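Local coordinates for succinyl-CoA ligase (ADP-forming) subunit alpha (Methanosaeta concilii, PDB 6HXI), which binds coenzyme A and combines a CoA-ligase family region with a partial region related to the C-terminal domain of citrate synthase, at residues V85-H90 with I151-G156; I106-V111 with I134-A139. One frame throughout, in Å; residues are numbered along the deposited sequence.

In the fold
Both contacts are buried, their centres lie about 10 Å apart, and both involve the same mixed sheet, in which strands 83-86 and 108-111 are neighbours. The two meet at N86 N and A110 O, 2.8 Å apart and probably hydrogen-bonded, while I151 CG2 packs on A110 CB. Contact 2 is sheet construction: backbone hydrogen bonds join strand 108-111 to 134-136, the outermost strand on that side within the chain. Contact 1 has no hydrogen bond between its segments; a strand end and a loop ahead of helix 158-163 meet through side chains and a glycine backbone. Each also reaches coenzyme A, contact 1 partly by a hydrogen bond and contact 2 by packing alone.

Contact 1. Residues V85-H90 with I151-G156; sequences VNFASH and IGNTAG. With COA (coenzyme A), chain G.
V85 meets I151 through methyl groups: CG1 of V85 lies 3.8 Å from CG2 of I151, and V85 CG2 borders the same atom. V85 CG1 is turned anti to the backbone N (chi1 -179°), which also brings it beside the backbone N of G152. F87 continues this apolar seam with its ring edge. F87 CZ approaches G152 CA at 4.0 Å near the ring plane, a closeness that the lack of a side chain on G152 permits, while F87 CD1, elsewhere on the ring edge, lies 4.0 Å from the methyl CEP of coenzyme A, which also sits near the ring plane. The amide of N153 comes in obliquely, its plane 65° from the ring and ND2 3.9 Å from F87 CE1; its OD1 is held by R27.

The setting is a Rossmann-like CoA-binding fold, in which the loop leaving the end of parallel strand 83-86 carries ligand-binding residues, here F87, A88 and S89.

No hydrogen bond crosses between the segments; polar atoms bond within each one, to nearby residues or to the ligand. N86 OD1 accepts from A88 N at 3.0 Å, an Asx turn with the donor above the carbonyl plane, and N86 ND2 is bound to T96 and T97. Across the type II' turn I151-T154, with G152 at positive phi, I151 O takes both T154 N and T154 OG1, the latter at 2.7 Å. S89 OG donates to the phosphate oxygen O7A of coenzyme A at 2.5 Å and is also hydrogen-bonded to R91 N.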
loop_
_atom_site.group_PDB
_atom_site.type_symbol
_atom_site.label_atom_id
_atom_site.label_comp_id
_atom_site.label_asym_id
_atom_site.label_seq_id
_atom_site.Cartn_x
_atom_site.Cartn_y
_atom_site.Cartn_z
ATOM N N VAL B 85 -29.292 34.396 -11.817
ATOM C CA VAL B 85 -29.083 34.920 -10.461
ATOM C C VAL B 85 -27.582 34.982 -10.336
ATOM O O VAL B 85 -26.927 33.936 -10.293
ATOM C CB VAL B 85 -29.768 34.063 -9.362
ATOM C CG1 VAL B 85 -29.549 34.668 -7.981
ATOM C CG2 VAL B 85 -31.269 33.878 -9.648
ATOM N N ASN B 86 -27.018 36.213 -10.416
ATOM C CA ASN B 86 -25.587 36.462 -10.456
ATOM C C ASN B 86 -24.981 36.781 -9.101
ATOM O O ASN B 86 -25.122 37.904 -8.600
ATOM C CB ASN B 86 -25.278 37.559 -11.496
ATOM C CG ASN B 86 -23.807 37.752 -11.810
ATOM O OD1 ASN B 86 -22.944 37.078 -11.280
ATOM N ND2 ASN B 86 -23.492 38.634 -12.733
ATOM N N PHE B 87 -24.268 35.800 -8.522
ATOM C CA PHE B 87 -23.568 35.954 -7.237
ATOM C C PHE B 87 -22.083 36.237 -7.402
ATOM O O PHE B 87 -21.329 36.036 -6.462
ATOM C CB PHE B 87 -23.737 34.719 -6.354
ATOM C CG PHE B 87 -25.093 34.587 -5.728
ATOM C CD1 PHE B 87 -25.419 35.307 -4.582
ATOM C CD2 PHE B 87 -26.011 33.661 -6.210
ATOM C CE1 PHE B 87 -26.673 35.165 -3.980
ATOM C CE2 PHE B 87 -27.262 33.518 -5.602
ATOM C CZ PHE B 87 -27.597 34.303 -4.511
ATOM N N ALA B 88 -21.656 36.725 -8.572
ATOM C CA ALA B 88 -20.249 37.101 -8.796
ATOM C C ALA B 88 -19.907 38.283 -7.883
ATOM O O ALA B 88 -20.798 39.056 -7.542
ATOM C CB ALA B 88 -20.047 37.499 -10.252
ATOM N N SER B 89 -18.649 38.425 -7.477
ATOM C CA SER B 89 -18.223 39.563 -6.640
ATOM C C SER B 89 -18.339 40.908 -7.451
ATOM O O SER B 89 -18.566 40.888 -8.669
ATOM C CB SER B 89 -16.773 39.367 -6.186
ATOM O OG SER B 89 -15.870 39.894 -7.148
ATOM N N HIS B 90 -18.111 42.055 -6.789
ATOM C CA HIS B 90 -18.157 43.355 -7.459
ATOM C C HIS B 90 -17.063 43.499 -8.515
ATOM O O HIS B 90 -17.152 44.344 -9.394
ATOM C CB HIS B 90 -18.134 44.503 -6.440
ATOM C CG HIS B 90 -16.857 44.688 -5.683
ATOM N ND1 HIS B 90 -16.609 44.006 -4.493
ATOM C CD2 HIS B 90 -15.836 45.546 -5.906
ATOM C CE1 HIS B 90 -15.428 44.436 -4.070
ATOM N NE2 HIS B 90 -14.922 45.358 -4.884
ATOM N N ILE B 151 -35.660 35.005 -6.122
ATOM C CA ILE B 151 -34.282 35.272 -6.552
ATOM C C ILE B 151 -33.365 34.993 -5.360
ATOM O O ILE B 151 -33.443 35.720 -4.363
ATOM C CB ILE B 151 -34.063 36.698 -7.094
ATOM C CG1 ILE B 151 -34.894 36.953 -8.351
ATOM C CG2 ILE B 151 -32.574 36.921 -7.361
ATOM C CD1 ILE B 151 -35.136 38.458 -8.621
ATOM N N GLY B 152 -32.520 33.958 -5.479
ATOM C CA GLY B 152 -31.534 33.586 -4.465
ATOM C C GLY B 152 -32.042 33.559 -3.040
ATOM O O GLY B 152 -32.948 32.794 -2.698
ATOM N N ASN B 153 -31.498 34.448 -2.213
ATOM C CA ASN B 153 -31.834 34.545 -0.786
ATOM C C ASN B 153 -33.050 35.401 -0.464
ATOM O O ASN B 153 -33.368 35.560 0.718
ATOM C CB ASN B 153 -30.638 35.064 -0.014
ATOM C CG ASN B 153 -29.451 34.122 -0.054
ATOM O OD1 ASN B 153 -29.534 32.980 0.363
ATOM N ND2 ASN B 153 -28.295 34.623 -0.474
ATOM N N THR B 154 -33.735 35.962 -1.481
ATOM C CA THR B 154 -34.899 36.826 -1.217
ATOM C C THR B 154 -35.915 36.156 -0.306
ATOM O O THR B 154 -36.374 35.049 -0.602
ATOM C CB THR B 154 -35.531 37.303 -2.499
ATOM O OG1 THR B 154 -34.524 37.924 -3.284
ATOM C CG2 THR B 154 -36.683 38.272 -2.260
ATOM N N ALA B 155 -36.248 36.850 0.806
ATOM C CA ALA B 155 -37.232 36.490 1.840
ATOM C C ALA B 155 -36.753 35.440 2.855
ATOM O O ALA B 155 -37.561 34.894 3.597
ATOM C CB ALA B 155 -38.565 36.090 1.228
ATOM N N GLY B 156 -35.444 35.225 2.919
ATOM C CA GLY B 156 -34.778 34.430 3.941
ATOM C C GLY B 156 -35.182 33.000 4.181
ATOM O O GLY B 156 -35.158 32.178 3.263
HETATM N N1A COA G . -6.812 31.741 -4.972
HETATM C C2A COA G . -7.060 32.887 -5.616
HETATM N N3A COA G . -8.187 33.611 -5.635
HETATM C C4A COA G . -9.161 33.008 -4.936
HETATM C C5A COA G . -9.058 31.823 -4.228
HETATM C C6A COA G . -7.800 31.187 -4.229
HETATM N N6A COA G . -7.526 30.096 -3.517
HETATM N N7A COA G . -10.289 31.452 -3.711
HETATM C C8A COA G . -11.093 32.408 -4.100
HETATM N N9A COA G . -10.482 33.382 -4.850
HETATM C C1B COA G . -11.100 34.555 -5.465
HETATM C C2B COA G . -12.265 34.270 -6.405
HETATM O O2B COA G . -11.802 33.896 -7.704
HETATM C C3B COA G . -12.960 35.636 -6.405
HETATM O O3B COA G . -12.298 36.579 -7.277
HETATM P P3B COA G . -13.034 37.815 -7.965
HETATM O O7A COA G . -13.709 38.580 -6.877
HETATM O O8A COA G . -11.967 38.580 -8.663
HETATM O O9A COA G . -13.991 37.207 -9.006
HETATM C C4B COA G . -12.694 36.189 -5.000
HETATM O O4B COA G . -11.623 35.392 -4.452
HETATM C C5B COA G . -13.878 36.182 -4.067
HETATM O O5B COA G . -14.532 34.905 -4.199
HETATM P P1A COA G . -16.162 34.781 -4.249
HETATM O O1A COA G . -16.672 33.409 -4.005
HETATM O O2A COA G . -16.746 35.429 -5.495
HETATM O O3A COA G . -16.420 35.728 -2.991
HETATM P P2A COA G . -17.582 36.162 -1.992
HETATM O O4A COA G . -17.609 35.248 -0.834
HETATM O O5A COA G . -17.225 37.565 -1.560
HETATM O O6A COA G . -18.974 36.120 -2.821
HETATM C CBP COA G . -20.843 37.674 -3.031
HETATM C CCP COA G . -19.466 37.255 -3.558
HETATM C CDP COA G . -21.333 38.862 -3.870
HETATM C CEP COA G . -21.860 36.521 -3.140
HETATM C CAP COA G . -20.698 38.089 -1.541
HETATM O OAP COA G . -19.585 38.944 -1.351
HETATM C C9P COA G . -21.925 38.706 -0.881
HETATM O O9P COA G . -22.829 37.980 -0.463
HETATM N N8P COA G . -21.946 40.045 -0.777
HETATM C C7P COA G . -23.092 40.780 -0.260
HETATM C C6P COA G . -23.720 41.648 -1.316
HETATM C C5P COA G . -24.846 42.494 -0.769
HETATM O O5P COA G . -24.844 42.862 0.405
HETATM N N4P COA G . -25.830 42.787 -1.617
HETATM C C3P COA G . -27.036 43.501 -1.217
HETATM C C2P COA G . -28.060 42.597 -0.560
HETATM S S1P COA G . -29.538 43.625 -0.335
#

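Contact 2. Residues I106-V111 with I134-A139; sequences IRIVAV and IVIGPA. With COA (coenzyme A), chain G.
V109 bonds to the neighbouring strand through both of its backbone polar atoms: its N donates to I134 O at 2.9 Å, and its O accepts from I136 N. These strands, 108-111 and 134-136, are the two parallel strands of a beta-alpha-beta unit whose connection is helix 118-130, and their axes run 18° apart. Bonds from I134 N to R107 O and from V111 N to I136 O, the latter 2.7 Å, extend the pairing at both ends.

V111 can be traced outward from the sheet. Its CB rests against P138 CA at 3.8 Å. From there CG1, anti to the backbone N (chi1 -173°), runs alongside the proline ring and touches P138 CB, whereas CG2 turns back to V135 CG1 at 3.9 Å. The cis peptide between G137 and P138 belongs to the bend by which the chain leaves the strand.

On the face bearing I108, A110, I134 and I136, I108 CG2 packs against I136 CD1 at 3.8 Å. R107 lies alongside I134 at the partly exposed end, with NH2 bound to V7 O. Beyond the proline, A139 C lies 3.5 Å from C3P of coenzyme A.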
loop_
_atom_site.group_PDB
_atom_site.type_symbol
_atom_site.label_atom_id
_atom_site.label_comp_id
_atom_site.label_asym_id
_atom_site.label_seq_id
_atom_site.Cartn_x
_atom_site.Cartn_y
_atom_site.Cartn_z
ATOM N N ILE B 106 -31.342 34.514 -22.383
ATOM C CA ILE B 106 -31.480 35.156 -21.067
ATOM C C ILE B 106 -32.153 36.520 -21.226
ATOM O O ILE B 106 -31.788 37.293 -22.112
ATOM C CB ILE B 106 -30.140 35.179 -20.275
ATOM C CG1 ILE B 106 -29.744 33.747 -19.871
ATOM C CG2 ILE B 106 -30.206 36.073 -19.025
ATOM C CD1 ILE B 106 -28.268 33.462 -19.939
ATOM N N ARG B 107 -33.164 36.780 -20.389
ATOM C CA ARG B 107 -33.970 38.002 -20.378
ATOM C C ARG B 107 -33.757 38.835 -19.092
ATOM O O ARG B 107 -33.767 40.064 -19.151
ATOM C CB ARG B 107 -35.447 37.612 -20.557
ATOM C CG ARG B 107 -36.438 38.761 -20.516
ATOM C CD ARG B 107 -37.842 38.222 -20.439
ATOM N NE ARG B 107 -38.794 39.246 -20.012
ATOM C CZ ARG B 107 -39.710 39.068 -19.066
ATOM N NH1 ARG B 107 -39.811 37.898 -18.440
ATOM N NH2 ARG B 107 -40.533 40.052 -18.741
ATOM N N ILE B 108 -33.563 38.157 -17.928
ATOM C CA ILE B 108 -33.388 38.806 -16.622
ATOM C C ILE B 108 -32.081 38.389 -15.947
ATOM O O ILE B 108 -31.759 37.197 -15.899
ATOM C CB ILE B 108 -34.621 38.560 -15.695
ATOM C CG1 ILE B 108 -35.949 38.998 -16.348
ATOM C CG2 ILE B 108 -34.449 39.224 -14.315
ATOM C CD1 ILE B 108 -37.022 37.992 -16.219
ATOM N N VAL B 109 -31.323 39.385 -15.435
ATOM C CA VAL B 109 -30.120 39.159 -14.664
ATOM C C VAL B 109 -30.290 39.919 -13.354
ATOM O O VAL B 109 -30.554 41.120 -13.382
ATOM C CB VAL B 109 -28.774 39.530 -15.369
ATOM C CG1 VAL B 109 -27.584 39.058 -14.542
ATOM C CG2 VAL B 109 -28.695 38.982 -16.791
ATOM N N ALA B 110 -30.155 39.219 -12.218
ATOM C CA ALA B 110 -30.193 39.819 -10.892
ATOM C C ALA B 110 -28.758 39.874 -10.396
ATOM O O ALA B 110 -28.109 38.827 -10.292
ATOM C CB ALA B 110 -31.049 38.969 -9.952
ATOM N N VAL B 111 -28.240 41.085 -10.181
ATOM C CA VAL B 111 -26.873 41.359 -9.721
ATOM C C VAL B 111 -26.890 41.569 -8.205
ATOM O O VAL B 111 -27.395 42.577 -7.723
ATOM C CB VAL B 111 -26.206 42.545 -10.482
ATOM C CG1 VAL B 111 -24.739 42.679 -10.101
ATOM C CG2 VAL B 111 -26.349 42.391 -11.995
ATOM N N ILE B 134 -33.936 42.808 -18.567
ATOM C CA ILE B 134 -34.065 43.420 -17.235
ATOM C C ILE B 134 -32.851 43.129 -16.358
ATOM O O ILE B 134 -32.412 41.980 -16.290
ATOM C CB ILE B 134 -35.425 43.049 -16.540
ATOM C CG1 ILE B 134 -36.627 43.682 -17.291
ATOM C CG2 ILE B 134 -35.478 43.436 -15.048
ATOM C CD1 ILE B 134 -37.365 42.705 -18.202
ATOM N N VAL B 135 -32.311 44.166 -15.701
ATOM C CA VAL B 135 -31.239 43.996 -14.734
ATOM C C VAL B 135 -31.785 44.449 -13.370
ATOM O O VAL B 135 -32.154 45.614 -13.220
ATOM C CB VAL B 135 -29.876 44.676 -15.089
ATOM C CG1 VAL B 135 -28.881 44.560 -13.929
ATOM C CG2 VAL B 135 -29.277 44.078 -16.345
ATOM N N ILE B 136 -31.879 43.521 -12.414
ATOM C CA ILE B 136 -32.299 43.830 -11.053
ATOM C C ILE B 136 -30.991 43.897 -10.278
ATOM O O ILE B 136 -30.230 42.937 -10.263
ATOM C CB ILE B 136 -33.330 42.824 -10.444
ATOM C CG1 ILE B 136 -34.687 42.912 -11.192
ATOM C CG2 ILE B 136 -33.550 43.090 -8.959
ATOM C CD1 ILE B 136 -35.248 41.613 -11.523
ATOM N N GLY B 137 -30.700 45.066 -9.735
ATOM C CA GLY B 137 -29.471 45.327 -9.009
ATOM C C GLY B 137 -28.604 46.333 -9.734
ATOM O O GLY B 137 -29.108 47.039 -10.611
ATOM N N PRO B 138 -27.310 46.479 -9.383
ATOM C CA PRO B 138 -26.536 45.720 -8.371
ATOM C C PRO B 138 -26.931 46.041 -6.940
ATOM O O PRO B 138 -27.787 46.904 -6.720
ATOM C CB PRO B 138 -25.069 46.130 -8.658
ATOM C CG PRO B 138 -25.088 46.841 -9.998
ATOM C CD PRO B 138 -26.455 47.459 -10.082
ATOM N N ALA B 139 -26.289 45.358 -5.969
ATOM C CA ALA B 139 -26.481 45.554 -4.529
ATOM C C ALA B 139 -27.922 45.279 -4.070
ATOM O O ALA B 139 -28.497 46.052 -3.302
ATOM C CB ALA B 139 -26.008 46.956 -4.109
HETATM N N1A COA G . -6.812 31.741 -4.972
HETATM C C2A COA G . -7.060 32.887 -5.616
HETATM N N3A COA G . -8.187 33.611 -5.635
HETATM C C4A COA G . -9.161 33.008 -4.936
HETATM C C5A COA G . -9.058 31.823 -4.228
HETATM C C6A COA G . -7.800 31.187 -4.229
HETATM N N6A COA G . -7.526 30.096 -3.517
HETATM N N7A COA G . -10.289 31.452 -3.711
HETATM C C8A COA G . -11.093 32.408 -4.100
HETATM N N9A COA G . -10.482 33.382 -4.850
HETATM C C1B COA G . -11.100 34.555 -5.465
HETATM C C2B COA G . -12.265 34.270 -6.405
HETATM O O2B COA G . -11.802 33.896 -7.704
HETATM C C3B COA G . -12.960 35.636 -6.405
HETATM O O3B COA G . -12.298 36.579 -7.277
HETATM P P3B COA G . -13.034 37.815 -7.965
HETATM O O7A COA G . -13.709 38.580 -6.877
HETATM O O8A COA G . -11.967 38.580 -8.663
HETATM O O9A COA G . -13.991 37.207 -9.006
HETATM C C4B COA G . -12.694 36.189 -5.000
HETATM O O4B COA G . -11.623 35.392 -4.452
HETATM C C5B COA G . -13.878 36.182 -4.067
HETATM O O5B COA G . -14.532 34.905 -4.199
HETATM P P1A COA G . -16.162 34.781 -4.249
HETATM O O1A COA G . -16.672 33.409 -4.005
HETATM O O2A COA G . -16.746 35.429 -5.495
HETATM O O3A COA G . -16.420 35.728 -2.991
HETATM P P2A COA G . -17.582 36.162 -1.992
HETATM O O4A COA G . -17.609 35.248 -0.834
HETATM O O5A COA G . -17.225 37.565 -1.560
HETATM O O6A COA G . -18.974 36.120 -2.821
HETATM C CBP COA G . -20.843 37.674 -3.031
HETATM C CCP COA G . -19.466 37.255 -3.558
HETATM C CDP COA G . -21.333 38.862 -3.870
HETATM C CEP COA G . -21.860 36.521 -3.140
HETATM C CAP COA G . -20.698 38.089 -1.541
HETATM O OAP COA G . -19.585 38.944 -1.351
HETATM C C9P COA G . -21.925 38.706 -0.881
HETATM O O9P COA G . -22.829 37.980 -0.463
HETATM N N8P COA G . -21.946 40.045 -0.777
HETATM C C7P COA G . -23.092 40.780 -0.260
HETATM C C6P COA G . -23.720 41.648 -1.316
HETATM C C5P COA G . -24.846 42.494 -0.769
HETATM O O5P COA G . -24.844 42.862 0.405
HETATM N N4P COA G . -25.830 42.787 -1.617
HETATM C C3P COA G . -27.036 43.501 -1.217
HETATM C C2P COA G . -28.060 42.597 -0.560
HETATM S S1P COA G . -29.538 43.625 -0.335
#